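Local coordinates for alkylhydroperoxidase AhpD core: uncharacterized peroxidase-related protein (Ralstonia eutropha, PDB 2PRR), which is uncharacterized, but probably acts as a peroxidase-like oxidoreductase of the AhpD and carboxymuconolactone decarboxylase family, at residues 35-40 with 185-190; 76-81 with 163-168; 83-88 with 172-177; 128-133 with 144-149. One frame throughout, in Å; residues are numbered along the deposited sequence.

All four contacts lie in one all-helical chain of a six-chain assembly. Interactions 2 and 3 both join helix 71-84, or the turn just after it, to helix 156-179; their centres are about 11 Å apart and their segments alternate along the sequence. Interaction 4, about 13 Å from interaction 2 by centres, pairs helices 122-137 and 143-151, nested within both in sequence, and its first helix touches both. Interaction 1 encloses all the others in sequence, tying helix 185-189 to the loop before helix 40-45; it and interaction 4 flank the chain's centre, their centres about 32 Å apart. Interactions 2, 3 and 4 also touch the third subunit, so these helices face a neighbouring copy.

Interaction 1 of 4, residues 35-40 with 185-190; sequences AGFVPN and DEFFLM
E186 lies flat over one face of the F37 ring, the first of three side chains on helix 185-189 and just beyond it that close round this phenylalanine. Its CB makes a CH-pi contact, 4.0 Å from the ring centroid and well over the face. A bend at chi2 (79°) then carries the chain back across the ring, and the carboxylate stacks on it with the two planes only 5° apart. CD of E186 comes within 3.9 Å of CG of F37, while OE2 lies by CB and CG of the phenylalanine and OE1 over the CD2-CE2 side of its ring.

F187 comes next and meets the same ring at its edge. The pair is T-shaped: F37 points its CZ corner at the face of F187, with planes at 73° and F37 CZ 3.7 Å from F187 CE1. The rim of F187 is used as well, since P39 CB sits 4.0 Å from F187 CZ, near the plane of that ring. Behind F187 stand A93 and A96 of helix 88-102.

M190, a selenomethionine, ends the walk. Its chain is extended until it turns at chi3, bringing methyl CE obliquely to within 3.7 Å of F37 CE1. The loop is also fastened from next door, where the N184 side chain bonds to V38 O and N40 N, and R182 O takes another bond from N40 ND2.

No hydrogen bond joins the two segments themselves. Their adhesion is apolar and aromatic, with one carboxylate lying against a ring, and the interlocked rings probably fix how helix 185-189 seats against the loop.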
loop_
_atom_site.group_PDB
_atom_site.type_symbol
_atom_site.label_atom_id
_atom_site.label_comp_id
_atom_site.label_asym_id
_atom_site.label_seq_id
_atom_site.Cartn_x
_atom_site.Cartn_y
_atom_site.Cartn_z
ATOM N N ALA D 35 -17.739 -34.595 15.184
ATOM C CA ALA D 35 -16.493 -34.406 14.395
ATOM C C ALA D 35 -15.373 -35.373 14.757
ATOM O O ALA D 35 -14.486 -35.609 13.937
ATOM C CB ALA D 35 -15.978 -32.986 14.542
ATOM N N GLY D 36 -15.397 -35.906 15.983
ATOM C CA GLY D 36 -14.363 -36.817 16.471
ATOM C C GLY D 36 -13.265 -36.055 17.195
ATOM O O GLY D 36 -12.323 -36.650 17.737
ATOM N N PHE D 37 -13.379 -34.735 17.222
ATOM C CA PHE D 37 -12.382 -33.912 17.861
ATOM C C PHE D 37 -13.015 -32.560 18.057
ATOM O O PHE D 37 -13.997 -32.222 17.397
ATOM C CB PHE D 37 -11.106 -33.799 16.991
ATOM C CG PHE D 37 -11.278 -32.967 15.741
ATOM C CD1 PHE D 37 -11.904 -33.493 14.622
ATOM C CD2 PHE D 37 -10.798 -31.666 15.678
ATOM C CE1 PHE D 37 -12.065 -32.736 13.470
ATOM C CE2 PHE D 37 -10.953 -30.914 14.530
ATOM C CZ PHE D 37 -11.588 -31.450 13.425
ATOM N N VAL D 38 -12.445 -31.782 18.961
ATOM C CA VAL D 38 -12.963 -30.465 19.224
ATOM C C VAL D 38 -12.091 -29.449 18.523
ATOM O O VAL D 38 -10.923 -29.289 18.891
ATOM C CB VAL D 38 -13.007 -30.131 20.730
ATOM C CG1 VAL D 38 -13.527 -28.677 20.931
ATOM C CG2 VAL D 38 -13.904 -31.142 21.482
ATOM N N PRO D 39 -12.640 -28.786 17.494
ATOM C CA PRO D 39 -11.909 -27.705 16.853
ATOM C C PRO D 39 -11.406 -26.761 17.920
ATOM O O PRO D 39 -12.109 -26.465 18.875
ATOM C CB PRO D 39 -12.962 -27.037 15.996
ATOM C CG PRO D 39 -13.868 -28.164 15.631
ATOM C CD PRO D 39 -13.928 -29.033 16.832
ATOM N N ASN D 40 -10.189 -26.275 17.754
ATOM C CA ASN D 40 -9.565 -25.461 18.790
ATOM C C ASN D 40 -10.206 -24.113 19.065
ATOM O O ASN D 40 -9.998 -23.550 20.131
ATOM C CB ASN D 40 -8.050 -25.363 18.539
ATOM C CG ASN D 40 -7.350 -26.717 18.700
ATOM O OD1 ASN D 40 -7.839 -27.618 19.424
ATOM N ND2 ASN D 40 -6.219 -26.883 18.013
ATOM N N ASP D 185 -4.898 -30.754 13.546
ATOM C CA ASP D 185 -4.222 -31.576 12.548
ATOM C C ASP D 185 -5.185 -32.170 11.546
ATOM O O ASP D 185 -4.856 -32.332 10.383
ATOM C CB ASP D 185 -3.463 -32.735 13.230
ATOM C CG ASP D 185 -2.202 -32.289 13.978
ATOM O OD1 ASP D 185 -1.880 -31.077 14.017
ATOM O OD2 ASP D 185 -1.531 -33.186 14.535
ATOM N N GLU D 186 -6.374 -32.498 12.014
ATOM C CA GLU D 186 -7.373 -33.150 11.198
ATOM C C GLU D 186 -7.846 -32.291 10.033
ATOM O O GLU D 186 -8.184 -32.823 8.977
ATOM C CB GLU D 186 -8.592 -33.544 12.031
ATOM C CG GLU D 186 -8.344 -34.572 13.132
ATOM C CD GLU D 186 -7.726 -33.987 14.384
ATOM O OE1 GLU D 186 -7.235 -32.829 14.362
ATOM O OE2 GLU D 186 -7.723 -34.701 15.394
ATOM N N PHE D 187 -7.893 -30.978 10.220
ATOM C CA PHE D 187 -8.339 -30.090 9.144
ATOM C C PHE D 187 -7.449 -30.110 7.901
ATOM O O PHE D 187 -7.969 -30.023 6.787
ATOM C CB PHE D 187 -8.448 -28.635 9.623
ATOM C CG PHE D 187 -9.561 -28.388 10.604
ATOM C CD1 PHE D 187 -10.871 -28.753 10.299
ATOM C CD2 PHE D 187 -9.317 -27.704 11.785
ATOM C CE1 PHE D 187 -11.894 -28.502 11.171
ATOM C CE2 PHE D 187 -10.341 -27.451 12.669
ATOM C CZ PHE D 187 -11.641 -27.864 12.363
ATOM N N PHE D 188 -6.127 -30.210 8.102
ATOM C CA PHE D 188 -5.133 -30.154 7.010
ATOM C C PHE D 188 -5.358 -31.232 5.946
ATOM O O PHE D 188 -5.198 -30.982 4.766
ATOM C CB PHE D 188 -3.700 -30.260 7.556
ATOM C CG PHE D 188 -3.175 -29.012 8.275
ATOM C CD1 PHE D 188 -3.488 -28.763 9.584
ATOM C CD2 PHE D 188 -2.267 -28.164 7.655
ATOM C CE1 PHE D 188 -2.968 -27.657 10.265
ATOM C CE2 PHE D 188 -1.731 -27.038 8.320
ATOM C CZ PHE D 188 -2.075 -26.781 9.611
ATOM N N LEU D 189 -5.773 -32.417 6.369
ATOM C CA LEU D 189 -5.983 -33.552 5.465
ATOM C C LEU D 189 -7.453 -33.822 5.064
ATOM O O LEU D 189 -7.720 -34.461 4.050
ATOM C CB LEU D 189 -5.377 -34.795 6.135
ATOM C CG LEU D 189 -5.321 -36.126 5.394
ATOM C CD1 LEU D 189 -4.797 -36.017 3.952
ATOM C CD2 LEU D 189 -4.442 -37.069 6.214
HETATM N N MSE D 190 -8.384 -33.332 5.868
HETATM C CA MSE D 190 -9.822 -33.521 5.665
HETATM C C MSE D 190 -10.375 -32.928 4.369
HETATM O O MSE D 190 -10.161 -31.752 4.080
HETATM C CB MSE D 190 -10.529 -32.890 6.855
HETATM C CG MSE D 190 -12.025 -32.908 6.859
HETATM SE SE MSE D 190 -12.600 -31.997 8.462
HETATM C CE MSE D 190 -11.774 -33.110 9.803
#

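Interaction 2 of 4, residues 76-81 with 163-168; sequences MIVVAT and AAITAF
I77 and I165 meet methyl to methyl at the tight centre of this helix-helix contact, their CG2 atoms 3.6 Å apart. Each isoleucine carries CG2 anti to its own backbone N, with CG1 beside that N, and the two side chains cross at about a right angle. The same I77 methyl also rests against the hydroxyl of T166, with CG2 3.6 Å from OG1. Close by, T81 CG2 packs on T166 CG2 at 3.9 Å, where the backbones come nearest.

The looser side is at V78. Its CG2 only grazes I165 CG2, at 4.1 Å, and V78 also touches H94 of helix 88-102. Even here the contact is not open to solvent, because all five touching residues are buried. Helix 122-137 closes over T166 through A131 and C135, while M63 of helix 49-63 lies against I165.

Helices 71-84 and 156-179 run at 48° to each other, with their axes 9.3 Å apart in these segments. Both threonines spend their hydroxyls at home: T81 OG1 donates to I77 O at 2.7 Å, reaching that oxygen from the face opposite to the one used by T81 N, and T166 OG1 bonds to I162 O. With the polar ends satisfied within their own helices, what the two helices offer each other is mainly methyl surface, and the joint is held by close packing with no hydrogen bond across it.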
loop_
_atom_site.group_PDB
_atom_site.type_symbol
_atom_site.label_atom_id
_atom_site.label_comp_id
_atom_site.label_asym_id
_atom_site.label_seq_id
_atom_site.Cartn_x
_atom_site.Cartn_y
_atom_site.Cartn_z
HETATM N N MSE D 76 -16.597 -20.591 1.326
HETATM C CA MSE D 76 -15.738 -20.046 0.297
HETATM C C MSE D 76 -15.420 -18.591 0.648
HETATM O O MSE D 76 -14.270 -18.159 0.575
HETATM C CB MSE D 76 -16.444 -20.193 -1.055
HETATM C CG MSE D 76 -15.571 -20.207 -2.270
HETATM SE SE MSE D 76 -16.614 -20.543 -3.809
HETATM C CE MSE D 76 -17.572 -22.346 -3.337
ATOM N N ILE D 77 -16.436 -17.854 1.087
ATOM C CA ILE D 77 -16.247 -16.474 1.523
ATOM C C ILE D 77 -15.246 -16.399 2.686
ATOM O O ILE D 77 -14.377 -15.513 2.731
ATOM C CB ILE D 77 -17.581 -15.804 1.910
ATOM C CG1 ILE D 77 -18.515 -15.752 0.688
ATOM C CG2 ILE D 77 -17.326 -14.352 2.446
ATOM C CD1 ILE D 77 -19.909 -15.216 0.925
ATOM N N VAL D 78 -15.339 -17.337 3.612
ATOM C CA VAL D 78 -14.441 -17.338 4.760
ATOM C C VAL D 78 -13.012 -17.586 4.353
ATOM O O VAL D 78 -12.066 -16.943 4.884
ATOM C CB VAL D 78 -14.791 -18.426 5.794
ATOM C CG1 VAL D 78 -13.805 -18.348 6.982
ATOM C CG2 VAL D 78 -16.235 -18.286 6.239
ATOM N N VAL D 79 -12.836 -18.496 3.407
ATOM C CA VAL D 79 -11.498 -18.848 3.006
ATOM C C VAL D 79 -10.773 -17.664 2.284
ATOM O O VAL D 79 -9.601 -17.447 2.562
ATOM C CB VAL D 79 -11.454 -20.158 2.176
ATOM C CG1 VAL D 79 -10.048 -20.503 1.817
ATOM C CG2 VAL D 79 -12.075 -21.361 2.975
ATOM N N ALA D 80 -11.461 -16.940 1.400
ATOM C CA ALA D 80 -10.810 -15.850 0.645
ATOM C C ALA D 80 -10.493 -14.657 1.513
ATOM O O ALA D 80 -9.456 -14.027 1.349
ATOM C CB ALA D 80 -11.648 -15.428 -0.565
ATOM N N THR D 81 -11.405 -14.336 2.424
ATOM C CA THR D 81 -11.260 -13.196 3.323
ATOM C C THR D 81 -10.199 -13.456 4.385
ATOM O O THR D 81 -9.367 -12.567 4.675
ATOM C CB THR D 81 -12.625 -12.767 3.905
ATOM O OG1 THR D 81 -13.280 -13.854 4.618
ATOM C CG2 THR D 81 -13.510 -12.279 2.758
ATOM N N ALA D 163 -21.578 -9.890 3.009
ATOM C CA ALA D 163 -21.017 -8.854 3.853
ATOM C C ALA D 163 -21.003 -9.227 5.341
ATOM O O ALA D 163 -20.005 -8.998 6.019
ATOM C CB ALA D 163 -21.756 -7.540 3.618
ATOM N N ALA D 164 -22.078 -9.844 5.837
ATOM C CA ALA D 164 -22.134 -10.257 7.224
ATOM C C ALA D 164 -21.067 -11.308 7.555
ATOM O O ALA D 164 -20.354 -11.197 8.549
ATOM C CB ALA D 164 -23.540 -10.782 7.563
ATOM N N ILE D 165 -20.987 -12.339 6.723
ATOM C CA ILE D 165 -19.994 -13.423 6.860
ATOM C C ILE D 165 -18.586 -12.802 6.815
ATOM O O ILE D 165 -17.745 -13.064 7.653
ATOM C CB ILE D 165 -20.190 -14.412 5.723
ATOM C CG1 ILE D 165 -21.439 -15.280 6.005
ATOM C CG2 ILE D 165 -18.973 -15.254 5.540
ATOM C CD1 ILE D 165 -21.824 -16.135 4.878
ATOM N N THR D 166 -18.338 -11.966 5.826
ATOM C CA THR D 166 -17.045 -11.277 5.771
ATOM C C THR D 166 -16.821 -10.609 7.145
ATOM O O THR D 166 -15.824 -10.872 7.803
ATOM C CB THR D 166 -17.021 -10.252 4.636
ATOM O OG1 THR D 166 -17.329 -10.892 3.390
ATOM C CG2 THR D 166 -15.655 -9.537 4.551
ATOM N N ALA D 167 -17.796 -9.822 7.600
ATOM C CA ALA D 167 -17.679 -9.058 8.845
ATOM C C ALA D 167 -17.380 -9.896 10.069
ATOM O O ALA D 167 -16.483 -9.578 10.829
ATOM C CB ALA D 167 -18.914 -8.206 9.066
ATOM N N PHE D 168 -18.112 -10.979 10.254
ATOM C CA PHE D 168 -17.911 -11.810 11.406
ATOM C C PHE D 168 -16.597 -12.601 11.392
ATOM O O PHE D 168 -15.961 -12.758 12.431
ATOM C CB PHE D 168 -19.091 -12.765 11.580
ATOM C CG PHE D 168 -18.853 -13.775 12.642
ATOM C CD1 PHE D 168 -18.928 -13.411 13.974
ATOM C CD2 PHE D 168 -18.495 -15.077 12.312
ATOM C CE1 PHE D 168 -18.685 -14.338 14.972
ATOM C CE2 PHE D 168 -18.270 -16.021 13.308
ATOM C CZ PHE D 168 -18.371 -15.644 14.636
#

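Interaction 3 of 4, residues 83-88 with 172-177; sequences AANQCL and SNRMAN
N85 and N173 are joined by a short, nearly straight hydrogen bond: N85 ND2 donates to N173 OD1 at 2.6 Å, with 173° at the hydrogen. The donor arrives on a lone pair in the carbonyl plane of N173, although the two amides stand almost perpendicular. Beside them C87 packs with its CB 3.7 Å from N173 CG and its SG 3.5 Å from A176 CB. N177 ND2 adds a weak bond to N85 O, and a water links N177 OD1 to L88 N.

The next shell fixes these groups. Two waters bridge the N85 amide to R174, one from ND2 to NH1 and one from OD1 to NH2, both lying at the guanidinium edge. R174 is itself held by G170 O and by C135 O of the third subunit, while K136 bonds to N85 OD1. Q86, with positive phi, closes helix 71-84 in a Schellman motif.

That turn places C87 as N-cap of helix 88-102, its thiol capping a backbone N. C87 and C90, two residues between them and both beside N173, form the CxxC motif at a helix start that is characteristic of AhpD-type peroxidases, where the pair is redox-active.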
loop_
_atom_site.group_PDB
_atom_site.type_symbol
_atom_site.label_atom_id
_atom_site.label_comp_id
_atom_site.label_asym_id
_atom_site.label_seq_id
_atom_site.Cartn_x
_atom_site.Cartn_y
_atom_site.Cartn_z
ATOM N N ALA D 83 -7.778 -15.691 4.020
ATOM C CA ALA D 83 -6.546 -15.760 3.293
ATOM C C ALA D 83 -5.985 -14.326 3.190
ATOM O O ALA D 83 -4.802 -14.136 3.432
ATOM C CB ALA D 83 -6.751 -16.403 1.921
ATOM N N ALA D 84 -6.827 -13.338 2.883
ATOM C CA ALA D 84 -6.411 -11.871 2.812
ATOM C C ALA D 84 -5.871 -11.280 4.109
ATOM O O ALA D 84 -5.056 -10.360 4.092
ATOM C CB ALA D 84 -7.559 -11.064 2.415
ATOM N N ASN D 85 -6.401 -11.764 5.231
ATOM C CA ASN D 85 -5.983 -11.421 6.588
ATOM C C ASN D 85 -4.860 -12.325 7.086
ATOM O O ASN D 85 -4.372 -12.151 8.218
ATOM C CB ASN D 85 -7.181 -11.582 7.556
ATOM C CG ASN D 85 -8.196 -10.491 7.396
ATOM O OD1 ASN D 85 -7.872 -9.386 6.948
ATOM N ND2 ASN D 85 -9.430 -10.770 7.783
ATOM N N GLN D 86 -4.469 -13.304 6.261
ATOM C CA GLN D 86 -3.451 -14.260 6.618
ATOM C C GLN D 86 -3.741 -14.910 7.941
ATOM O O GLN D 86 -2.875 -14.977 8.803
ATOM C CB GLN D 86 -2.072 -13.611 6.641
ATOM C CG GLN D 86 -1.751 -12.987 5.318
ATOM C CD GLN D 86 -0.339 -12.590 5.225
ATOM O OE1 GLN D 86 -0.053 -11.410 5.167
ATOM N NE2 GLN D 86 0.576 -13.572 5.253
ATOM N N CYS D 87 -4.976 -15.387 8.085
ATOM C CA CYS D 87 -5.367 -16.093 9.278
ATOM C C CYS D 87 -5.156 -17.574 9.051
ATOM O O CYS D 87 -5.914 -18.236 8.317
ATOM C CB CYS D 87 -6.819 -15.838 9.638
ATOM S SG CYS D 87 -7.352 -16.756 11.127
ATOM N N LEU D 88 -4.143 -18.100 9.724
ATOM C CA LEU D 88 -3.797 -19.489 9.617
ATOM C C LEU D 88 -4.917 -20.427 10.111
ATOM O O LEU D 88 -5.286 -21.349 9.392
ATOM C CB LEU D 88 -2.472 -19.700 10.337
ATOM C CG LEU D 88 -1.888 -21.098 10.521
ATOM C CD1 LEU D 88 -1.869 -21.939 9.231
ATOM C CD2 LEU D 88 -0.480 -20.915 11.094
ATOM N N SER D 172 -13.387 -13.011 13.859
ATOM C CA SER D 172 -12.787 -14.307 14.113
ATOM C C SER D 172 -11.288 -14.347 13.744
ATOM O O SER D 172 -10.458 -14.819 14.515
ATOM C CB SER D 172 -13.547 -15.330 13.303
ATOM O OG SER D 172 -13.078 -16.622 13.561
ATOM N N ASN D 173 -10.950 -13.866 12.553
ATOM C CA ASN D 173 -9.562 -13.807 12.111
ATOM C C ASN D 173 -8.687 -13.094 13.090
ATOM O O ASN D 173 -7.641 -13.619 13.480
ATOM C CB ASN D 173 -9.418 -13.045 10.806
ATOM C CG ASN D 173 -9.925 -13.785 9.613
ATOM O OD1 ASN D 173 -9.896 -13.196 8.546
ATOM N ND2 ASN D 173 -10.460 -15.054 9.770
ATOM N N ARG D 174 -9.119 -11.885 13.451
ATOM C CA ARG D 174 -8.401 -11.023 14.380
ATOM C C ARG D 174 -8.178 -11.613 15.769
ATOM O O ARG D 174 -7.141 -11.409 16.361
ATOM C CB ARG D 174 -9.078 -9.656 14.436
ATOM C CG ARG D 174 -8.753 -8.845 13.178
ATOM C CD ARG D 174 -9.441 -7.492 13.117
ATOM N NE ARG D 174 -9.117 -6.809 11.858
ATOM C CZ ARG D 174 -9.615 -7.140 10.671
ATOM N NH1 ARG D 174 -10.498 -8.134 10.528
ATOM N NH2 ARG D 174 -9.234 -6.490 9.599
HETATM N N MSE D 175 -9.146 -12.354 16.278
HETATM C CA MSE D 175 -8.991 -13.039 17.534
HETATM C C MSE D 175 -7.998 -14.194 17.388
HETATM O O MSE D 175 -7.099 -14.366 18.220
HETATM C CB MSE D 175 -10.346 -13.595 18.015
HETATM C CG MSE D 175 -11.304 -12.538 18.502
HETATM SE SE MSE D 175 -10.647 -11.547 19.998
HETATM C CE MSE D 175 -10.165 -12.878 21.167
ATOM N N ALA D 176 -8.194 -14.958 16.310
ATOM C CA ALA D 176 -7.381 -16.102 15.948
ATOM C C ALA D 176 -5.933 -15.778 15.881
ATOM O O ALA D 176 -5.094 -16.529 16.417
ATOM C CB ALA D 176 -7.827 -16.644 14.597
ATOM N N ASN D 177 -5.651 -14.674 15.187
ATOM C CA ASN D 177 -4.303 -14.220 14.989
ATOM C C ASN D 177 -3.742 -13.648 16.247
ATOM O O ASN D 177 -2.583 -13.828 16.507
ATOM C CB ASN D 177 -4.242 -13.165 13.879
ATOM C CG ASN D 177 -4.305 -13.756 12.490
ATOM O OD1 ASN D 177 -3.855 -14.853 12.266
ATOM N ND2 ASN D 177 -4.776 -12.987 11.540
HETATM O O HOH W 1 -11.535 -8.451 7.645
HETATM O O HOH W 2 -9.384 -7.062 6.728
HETATM O O HOH W 3 -1.789 -16.535 11.305
#

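Interaction 4 of 4, residues 128-133 with 144-149; sequences LDFALK and ADFEAL
F130 and L149 touch across an antiparallel helical hairpin, in which helices 122-137 and 143-151, joined by a short loop, run at 156° with axes 10.4 Å apart.

The apolar contacts centre on F130. Its CG lies anti to the backbone N (chi1 -179°), which sends the ring out across the gap between the helices. L149 CD1 sits over one face in a CH-pi contact, 3.7 Å from the ring centroid. D145 CB lies at the ring's edge, 4.1 Å from F130 CD1. At the far end F130 CZ comes within 4.0 Å of F146 CE1, the rings meeting obliquely. F146 also packs on A159 and makes a cation-pi contact with R11 of the third subunit, while F130 reaches I162, so helix 156-179 backs both rings.

The one charged contact lies beside this cluster. K133, extended beyond CG, runs out to D145 and forms a salt bridge. E140 O, from the connecting loop, takes a further hydrogen bond from K133 NZ, so the ammonium ties the loop to the helix ahead of it. The carboxylate is gripped twice as well: D145 OD2 accepts from N142 N, and it meets K133 NZ at 2.6 Å through its syn lone pair.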
loop_
_atom_site.group_PDB
_atom_site.type_symbol
_atom_site.label_atom_id
_atom_site.label_comp_id
_atom_site.label_asym_id
_atom_site.label_seq_id
_atom_site.Cartn_x
_atom_site.Cartn_y
_atom_site.Cartn_z
ATOM N N LEU D 128 -17.138 -13.252 -4.475
ATOM C CA LEU D 128 -15.918 -13.069 -3.709
ATOM C C LEU D 128 -15.324 -11.703 -3.978
ATOM O O LEU D 128 -14.673 -11.186 -3.107
ATOM C CB LEU D 128 -14.886 -14.163 -3.992
ATOM C CG LEU D 128 -15.280 -15.620 -3.750
ATOM C CD1 LEU D 128 -14.078 -16.496 -4.037
ATOM C CD2 LEU D 128 -15.802 -15.818 -2.329
ATOM N N ASP D 129 -15.537 -11.133 -5.167
ATOM C CA ASP D 129 -15.045 -9.756 -5.447
ATOM C C ASP D 129 -15.649 -8.801 -4.406
ATOM O O ASP D 129 -14.982 -7.917 -3.884
ATOM C CB ASP D 129 -15.425 -9.249 -6.852
ATOM C CG ASP D 129 -14.717 -9.974 -8.000
ATOM O OD1 ASP D 129 -13.589 -10.476 -7.846
ATOM O OD2 ASP D 129 -15.290 -10.023 -9.107
ATOM N N PHE D 130 -16.930 -8.999 -4.119
ATOM C CA PHE D 130 -17.664 -8.168 -3.188
ATOM C C PHE D 130 -17.138 -8.387 -1.779
ATOM O O PHE D 130 -16.753 -7.436 -1.102
ATOM C CB PHE D 130 -19.175 -8.484 -3.279
ATOM C CG PHE D 130 -20.024 -7.645 -2.353
ATOM C CD1 PHE D 130 -20.112 -6.272 -2.534
ATOM C CD2 PHE D 130 -20.738 -8.232 -1.313
ATOM C CE1 PHE D 130 -20.867 -5.509 -1.694
ATOM C CE2 PHE D 130 -21.504 -7.476 -0.475
ATOM C CZ PHE D 130 -21.568 -6.102 -0.661
ATOM N N ALA D 131 -17.141 -9.647 -1.356
ATOM C CA ALA D 131 -16.559 -10.048 -0.078
ATOM C C ALA D 131 -15.199 -9.392 0.167
ATOM O O ALA D 131 -14.935 -8.895 1.251
ATOM C CB ALA D 131 -16.392 -11.533 -0.049
ATOM N N LEU D 132 -14.324 -9.424 -0.829
ATOM C CA LEU D 132 -12.999 -8.822 -0.674
ATOM C C LEU D 132 -13.042 -7.330 -0.486
ATOM O O LEU D 132 -12.235 -6.808 0.278
ATOM C CB LEU D 132 -12.040 -9.220 -1.802
ATOM C CG LEU D 132 -11.163 -10.468 -1.533
ATOM C CD1 LEU D 132 -10.258 -10.241 -0.336
ATOM C CD2 LEU D 132 -11.945 -11.762 -1.316
ATOM N N LYS D 133 -14.004 -6.660 -1.128
ATOM C CA LYS D 133 -14.195 -5.206 -0.974
ATOM C C LYS D 133 -14.694 -4.834 0.436
ATOM O O LYS D 133 -14.253 -3.846 1.041
ATOM C CB LYS D 133 -15.180 -4.665 -2.014
ATOM C CG LYS D 133 -15.138 -3.136 -2.077
ATOM C CD LYS D 133 -16.044 -2.527 -3.121
ATOM C CE LYS D 133 -15.606 -1.032 -3.345
ATOM N NZ LYS D 133 -16.508 -0.229 -4.246
ATOM N N ALA D 144 -23.122 0.451 -7.255
ATOM C CA ALA D 144 -22.612 -0.316 -8.378
ATOM C C ALA D 144 -22.125 -1.686 -7.912
ATOM O O ALA D 144 -22.185 -2.654 -8.677
ATOM C CB ALA D 144 -21.514 0.440 -9.097
ATOM N N ASP D 145 -21.685 -1.797 -6.664
ATOM C CA ASP D 145 -21.238 -3.100 -6.150
ATOM C C ASP D 145 -22.457 -4.000 -5.962
ATOM O O ASP D 145 -22.377 -5.208 -6.188
ATOM C CB ASP D 145 -20.444 -2.960 -4.842
ATOM C CG ASP D 145 -19.183 -2.074 -4.996
ATOM O OD1 ASP D 145 -18.456 -2.149 -6.011
ATOM O OD2 ASP D 145 -18.913 -1.289 -4.074
ATOM N N PHE D 146 -23.582 -3.423 -5.551
ATOM C CA PHE D 146 -24.798 -4.211 -5.398
ATOM C C PHE D 146 -25.339 -4.591 -6.775
ATOM O O PHE D 146 -25.743 -5.741 -6.956
ATOM C CB PHE D 146 -25.829 -3.495 -4.531
ATOM C CG PHE D 146 -25.420 -3.372 -3.079
ATOM C CD1 PHE D 146 -25.560 -4.449 -2.212
ATOM C CD2 PHE D 146 -24.883 -2.179 -2.585
ATOM C CE1 PHE D 146 -25.165 -4.339 -0.876
ATOM C CE2 PHE D 146 -24.492 -2.068 -1.252
ATOM C CZ PHE D 146 -24.635 -3.150 -0.400
ATOM N N GLU D 147 -25.333 -3.647 -7.728
ATOM C CA GLU D 147 -25.751 -3.907 -9.133
ATOM C C GLU D 147 -24.999 -5.077 -9.748
ATOM O O GLU D 147 -25.602 -5.961 -10.362
ATOM C CB GLU D 147 -25.534 -2.686 -10.041
ATOM C CG GLU D 147 -26.606 -1.575 -9.925
ATOM C CD GLU D 147 -26.229 -0.256 -10.638
ATOM O OE1 GLU D 147 -25.915 -0.302 -11.851
ATOM O OE2 GLU D 147 -26.272 0.822 -9.982
ATOM N N ALA D 148 -23.684 -5.086 -9.570
ATOM C CA ALA D 148 -22.844 -6.153 -10.101
ATOM C C ALA D 148 -23.249 -7.524 -9.603
ATOM O O ALA D 148 -23.233 -8.479 -10.356
ATOM C CB ALA D 148 -21.389 -5.896 -9.770
ATOM N N LEU D 149 -23.584 -7.632 -8.327
ATOM C CA LEU D 149 -24.031 -8.904 -7.782
ATOM C C LEU D 149 -25.383 -9.319 -8.355
ATOM O O LEU D 149 -25.638 -10.512 -8.593
ATOM C CB LEU D 149 -24.119 -8.813 -6.258
ATOM C CG LEU D 149 -22.786 -8.788 -5.516
ATOM C CD1 LEU D 149 -22.986 -8.380 -4.068
ATOM C CD2 LEU D 149 -22.081 -10.165 -5.641
#